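Long-range contact in fiber protein (Human adenovirus 14, PDB 3F0Y), which forms the trimeric knob at the tip of the viral fiber and probably attaches the virus to its cellular receptor: residues T113-Y125 with T196-D208. Residues are numbered along the deposited sequence; the frame is centred on the assembly and turned at random.
Sequences TNAKSFMPSTTAY and TSPFTFYYIREDD
Lys116 NZ donates to Asp207 O (2.6 Å), almost in line with the carbonyl, because bends at chi3 and chi4 (87° and 75°) turn the amine in to the backbone of the C-terminal tail; the same NZ forms a salt bridge with Glu206 OE2, which also bonds to Tyr171 OH. Tyr203 OH, buried under the loop, donates head-on to Phe118 O at 2.6 Å, the carbonyl lying at the edge of its ring. In the opposite direction between the segments, Tyr125 OH accepts the N-H of Ile204 at 2.9 Å. Two backbone bonds, Glu206 N to Met119 O (2.7 Å) and Ser121 N to Ile204 O (2.9 Å), flank a single bridge of Pro120 with Arg205. Glu206 OE1 takes the Thr122 N-H from above the carboxylate plane, and two waters tie this carboxylate to Thr122 and Thr123. Asp208 OD2 lies 2.8 Å from Ser117 OG, whose one proton could go to it or to Asn114 O, while Lys47 NZ also hydrogen-bonds to that hydroxyl. Pro120 CB touches Tyr203 CD1 (3.9 Å) at a slant, and Ala124 CB packs against Ile204. The Asp207 carboxylate salt-bridges Lys102 of a neighbouring subunit. The long loop before strand 137-145 is thus laced to edge strand 199-204 and the C-terminal tail of the adenovirus knob's antiparallel beta-sandwich, beside a trimer interface.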
loop_
_atom_site.group_PDB
_atom_site.type_symbol
_atom_site.label_atom_id
_atom_site.label_comp_id
_atom_site.label_asym_id
_atom_site.label_seq_id
_atom_site.Cartn_x
_atom_site.Cartn_y
_atom_site.Cartn_z
ATOM N N THR A 113 14.980 -12.592 -16.814
ATOM C CA THR A 113 15.772 -11.379 -16.971
ATOM C C THR A 113 15.917 -10.645 -15.640
ATOM O O THR A 113 14.918 -10.317 -14.996
ATOM C CB THR A 113 15.117 -10.415 -17.981
ATOM O OG1 THR A 113 14.874 -11.100 -19.216
ATOM C CG2 THR A 113 16.013 -9.213 -18.235
ATOM N N ASN A 114 17.162 -10.394 -15.241
ATOM C CA ASN A 114 17.469 -9.588 -14.059
ATOM C C ASN A 114 16.723 -10.060 -12.806
ATOM O O ASN A 114 16.071 -9.271 -12.121
ATOM C CB ASN A 114 17.168 -8.110 -14.346
ATOM C CG ASN A 114 18.053 -7.530 -15.435
ATOM O OD1 ASN A 114 19.209 -7.926 -15.597
ATOM N ND2 ASN A 114 17.514 -6.572 -16.184
ATOM N N ALA A 115 16.829 -11.354 -12.520
ATOM C CA ALA A 115 16.166 -11.955 -11.360
ATOM C C ALA A 115 16.678 -11.360 -10.051
ATOM O O ALA A 115 15.909 -11.163 -9.109
ATOM C CB ALA A 115 16.366 -13.463 -11.360
ATOM N N LYS A 116 17.976 -11.065 -10.009
ATOM C CA LYS A 116 18.618 -10.541 -8.805
ATOM C C LYS A 116 18.034 -9.200 -8.354
ATOM O O LYS A 116 17.992 -8.912 -7.159
ATOM C CB LYS A 116 20.127 -10.405 -9.030
ATOM C CG LYS A 116 20.932 -10.345 -7.748
ATOM C CD LYS A 116 22.421 -10.536 -8.004
ATOM C CE LYS A 116 23.109 -9.230 -8.317
ATOM N NZ LYS A 116 23.304 -8.404 -7.093
ATOM N N SER A 117 17.571 -8.390 -9.304
ATOM C CA SER A 117 17.006 -7.079 -8.981
ATOM C C SER A 117 15.551 -7.127 -8.494
ATOM O O SER A 117 14.953 -6.084 -8.248
ATOM C CB SER A 117 17.138 -6.129 -10.174
ATOM O OG SER A 117 16.670 -6.731 -11.361
ATOM N N PHE A 118 14.984 -8.324 -8.362
ATOM C CA PHE A 118 13.719 -8.506 -7.645
ATOM C C PHE A 118 13.961 -8.759 -6.156
ATOM O O PHE A 118 13.023 -8.724 -5.362
ATOM C CB PHE A 118 12.923 -9.680 -8.223
ATOM C CG PHE A 118 12.296 -9.392 -9.553
ATOM C CD1 PHE A 118 12.947 -9.731 -10.734
ATOM C CD2 PHE A 118 11.047 -8.796 -9.628
ATOM C CE1 PHE A 118 12.360 -9.470 -11.967
ATOM C CE2 PHE A 118 10.457 -8.533 -10.853
ATOM C CZ PHE A 118 11.112 -8.870 -12.024
ATOM N N MET A 119 15.213 -9.016 -5.785
ATOM C CA MET A 119 15.549 -9.442 -4.430
ATOM C C MET A 119 15.572 -8.285 -3.441
ATOM O O MET A 119 15.815 -7.143 -3.828
ATOM C CB MET A 119 16.920 -10.118 -4.415
ATOM C CG MET A 119 17.007 -11.380 -5.252
ATOM S SD MET A 119 15.939 -12.678 -4.611
ATOM C CE MET A 119 14.477 -12.458 -5.618
ATOM N N PRO A 120 15.336 -8.584 -2.151
ATOM C CA PRO A 120 15.501 -7.564 -1.118
ATOM C C PRO A 120 16.967 -7.176 -0.963
ATOM O O PRO A 120 17.829 -8.048 -0.834
ATOM C CB PRO A 120 14.981 -8.254 0.149
ATOM C CG PRO A 120 15.137 -9.701 -0.114
ATOM C CD PRO A 120 14.910 -9.876 -1.583
ATOM N N SER A 121 17.235 -5.873 -1.001
ATOM C CA SER A 121 18.592 -5.351 -0.904
ATOM C C SER A 121 19.292 -5.822 0.366
ATOM O O SER A 121 18.753 -5.690 1.463
ATOM C CB SER A 121 18.571 -3.818 -0.934
ATOM O OG SER A 121 19.821 -3.284 -0.538
ATOM N N THR A 122 20.495 -6.369 0.212
ATOM C CA THR A 122 21.326 -6.728 1.361
ATOM C C THR A 122 21.917 -5.480 2.017
ATOM O O THR A 122 22.380 -5.535 3.154
ATOM C CB THR A 122 22.460 -7.697 0.972
ATOM O OG1 THR A 122 23.231 -7.136 -0.095
ATOM C CG2 THR A 122 21.887 -9.039 0.535
ATOM N N THR A 123 21.905 -4.358 1.297
ATOM C CA THR A 123 22.312 -3.076 1.861
ATOM C C THR A 123 21.209 -2.511 2.751
ATOM O O THR A 123 21.491 -1.998 3.824
ATOM C CB THR A 123 22.669 -2.055 0.765
ATOM O OG1 THR A 123 23.661 -2.617 -0.103
ATOM C CG2 THR A 123 23.210 -0.771 1.378
ATOM N N ALA A 124 19.960 -2.611 2.302
ATOM C CA ALA A 124 18.812 -2.157 3.090
ATOM C C ALA A 124 18.445 -3.165 4.177
ATOM O O ALA A 124 18.056 -2.779 5.282
ATOM C CB ALA A 124 17.612 -1.908 2.181
ATOM N N TYR A 125 18.571 -4.450 3.851
ATOM C CA TYR A 125 18.176 -5.549 4.734
ATOM C C TYR A 125 19.356 -6.510 4.894
ATOM O O TYR A 125 19.476 -7.494 4.156
ATOM C CB TYR A 125 16.940 -6.253 4.161
ATOM C CG TYR A 125 15.924 -5.263 3.644
ATOM C CD1 TYR A 125 15.727 -5.083 2.278
ATOM C CD2 TYR A 125 15.201 -4.465 4.521
ATOM C CE1 TYR A 125 14.817 -4.157 1.803
ATOM C CE2 TYR A 125 14.286 -3.537 4.056
ATOM C CZ TYR A 125 14.099 -3.386 2.694
ATOM O OH TYR A 125 13.197 -2.466 2.216
ATOM N N THR A 196 -6.349 -16.088 2.406
ATOM C CA THR A 196 -5.991 -14.774 2.934
ATOM C C THR A 196 -6.205 -13.742 1.831
ATOM O O THR A 196 -6.018 -14.042 0.651
ATOM C CB THR A 196 -4.526 -14.723 3.430
ATOM O OG1 THR A 196 -3.624 -14.899 2.331
ATOM C CG2 THR A 196 -4.270 -15.798 4.481
ATOM N N SER A 197 -6.618 -12.536 2.210
ATOM C CA SER A 197 -6.733 -11.444 1.251
ATOM C C SER A 197 -5.326 -10.976 0.889
ATOM O O SER A 197 -4.398 -11.156 1.677
ATOM C CB SER A 197 -7.565 -10.292 1.818
ATOM O OG SER A 197 -6.975 -9.748 2.984
ATOM N N PRO A 198 -5.157 -10.381 -0.305
ATOM C CA PRO A 198 -3.812 -9.995 -0.720
ATOM C C PRO A 198 -3.160 -9.010 0.241
ATOM O O PRO A 198 -3.806 -8.060 0.688
ATOM C CB PRO A 198 -4.035 -9.335 -2.085
ATOM C CG PRO A 198 -5.358 -9.812 -2.545
ATOM C CD PRO A 198 -6.169 -10.031 -1.316
ATOM N N PHE A 199 -1.898 -9.261 0.572
ATOM C CA PHE A 199 -1.097 -8.306 1.320
ATOM C C PHE A 199 -0.049 -7.724 0.388
ATOM O O PHE A 199 0.712 -8.467 -0.236
ATOM C CB PHE A 199 -0.419 -8.975 2.513
ATOM C CG PHE A 199 0.503 -8.061 3.271
ATOM C CD1 PHE A 199 0.032 -6.865 3.800
ATOM C CD2 PHE A 199 1.838 -8.393 3.458
ATOM C CE1 PHE A 199 0.877 -6.015 4.498
ATOM C CE2 PHE A 199 2.689 -7.548 4.163
ATOM C CZ PHE A 199 2.207 -6.358 4.682
ATOM N N THR A 200 -0.025 -6.398 0.291
ATOM C CA THR A 200 0.982 -5.704 -0.499
ATOM C C THR A 200 1.977 -5.015 0.420
ATOM O O THR A 200 1.590 -4.236 1.289
ATOM C CB THR A 200 0.356 -4.663 -1.437
ATOM O OG1 THR A 200 -0.566 -5.315 -2.317
ATOM C CG2 THR A 200 1.433 -3.971 -2.266
ATOM N N PHE A 201 3.257 -5.323 0.234
ATOM C CA PHE A 201 4.322 -4.621 0.933
ATOM C C PHE A 201 5.411 -4.212 -0.040
ATOM O O PHE A 201 5.449 -4.675 -1.184
ATOM C CB PHE A 201 4.892 -5.454 2.087
ATOM C CG PHE A 201 5.537 -6.744 1.663
ATOM C CD1 PHE A 201 6.919 -6.848 1.572
ATOM C CD2 PHE A 201 4.766 -7.865 1.390
ATOM C CE1 PHE A 201 7.519 -8.044 1.197
ATOM C CE2 PHE A 201 5.359 -9.063 1.013
ATOM C CZ PHE A 201 6.738 -9.151 0.917
ATOM N N TYR A 202 6.285 -3.332 0.434
ATOM C CA TYR A 202 7.325 -2.749 -0.400
ATOM C C TYR A 202 8.690 -2.918 0.249
ATOM O O TYR A 202 8.814 -2.905 1.473
ATOM C CB TYR A 202 7.028 -1.267 -0.646
ATOM C CG TYR A 202 5.579 -1.006 -0.986
ATOM C CD1 TYR A 202 5.172 -0.812 -2.301
ATOM C CD2 TYR A 202 4.608 -0.983 0.012
ATOM C CE1 TYR A 202 3.839 -0.585 -2.609
ATOM C CE2 TYR A 202 3.280 -0.758 -0.283
ATOM C CZ TYR A 202 2.900 -0.561 -1.592
ATOM O OH TYR A 202 1.576 -0.338 -1.878
ATOM N N TYR A 203 9.708 -3.093 -0.583
ATOM C CA TYR A 203 11.068 -3.160 -0.091
ATOM C C TYR A 203 12.047 -2.643 -1.131
ATOM O O TYR A 203 11.774 -2.686 -2.334
ATOM C CB TYR A 203 11.432 -4.574 0.381
ATOM C CG TYR A 203 11.366 -5.675 -0.659
ATOM C CD1 TYR A 203 12.391 -5.851 -1.584
ATOM C CD2 TYR A 203 10.302 -6.573 -0.684
ATOM C CE1 TYR A 203 12.347 -6.876 -2.524
ATOM C CE2 TYR A 203 10.247 -7.602 -1.619
ATOM C CZ TYR A 203 11.275 -7.747 -2.536
ATOM O OH TYR A 203 11.230 -8.764 -3.461
ATOM N N ILE A 204 13.175 -2.138 -0.645
ATOM C CA ILE A 204 14.222 -1.604 -1.502
ATOM C C ILE A 204 14.907 -2.778 -2.178
ATOM O O ILE A 204 15.368 -3.706 -1.512
ATOM C CB ILE A 204 15.247 -0.785 -0.700
ATOM C CG1 ILE A 204 14.576 0.447 -0.085
ATOM C CG2 ILE A 204 16.410 -0.363 -1.593
ATOM C CD1 ILE A 204 15.424 1.159 0.940
ATOM N N ARG A 205 14.966 -2.746 -3.502
ATOM C CA ARG A 205 15.451 -3.903 -4.234
ATOM C C ARG A 205 16.962 -3.896 -4.444
ATOM O O ARG A 205 17.606 -2.843 -4.482
ATOM C CB ARG A 205 14.699 -4.091 -5.556
ATOM C CG ARG A 205 14.790 -2.967 -6.565
ATOM C CD ARG A 205 13.760 -3.201 -7.665
ATOM N NE ARG A 205 13.821 -2.241 -8.763
ATOM C CZ ARG A 205 14.789 -2.193 -9.678
ATOM N NH1 ARG A 205 15.806 -3.045 -9.644
ATOM N NH2 ARG A 205 14.742 -1.280 -10.639
ATOM N N GLU A 206 17.509 -5.103 -4.540
ATOM C CA GLU A 206 18.917 -5.326 -4.827
ATOM C C GLU A 206 19.208 -4.841 -6.243
ATOM O O GLU A 206 18.302 -4.750 -7.070
ATOM C CB GLU A 206 19.215 -6.827 -4.694
ATOM C CG GLU A 206 20.657 -7.272 -4.932
ATOM C CD GLU A 206 21.556 -7.119 -3.719
ATOM O OE1 GLU A 206 21.243 -6.316 -2.817
ATOM O OE2 GLU A 206 22.593 -7.812 -3.672
ATOM N N ASP A 207 20.467 -4.505 -6.509
ATOM C CA ASP A 207 20.899 -4.155 -7.860
ATOM C C ASP A 207 21.427 -5.387 -8.581
ATOM O O ASP A 207 21.962 -6.299 -7.953
ATOM C CB ASP A 207 21.975 -3.077 -7.807
ATOM C CG ASP A 207 21.464 -1.784 -7.217
ATOM O OD1 ASP A 207 22.031 -1.330 -6.207
ATOM O OD2 ASP A 207 20.483 -1.228 -7.758
ATOM N N ASP A 208 21.275 -5.402 -9.902
ATOM C CA ASP A 208 21.771 -6.507 -10.726
ATOM C C ASP A 208 23.295 -6.547 -10.734
ATOM O O ASP A 208 23.958 -5.532 -10.517
ATOM C CB ASP A 208 21.249 -6.386 -12.160
ATOM C CG ASP A 208 19.774 -6.708 -12.269
ATOM O OD1 ASP A 208 19.388 -7.853 -11.936
ATOM O OD2 ASP A 208 19.002 -5.818 -12.688
ATOM O OXT ASP A 208 23.895 -7.600 -10.955
HETATM O O HOH W 1 22.929 -4.421 -2.029
HETATM O O HOH W 2 24.050 -9.052 -1.820
#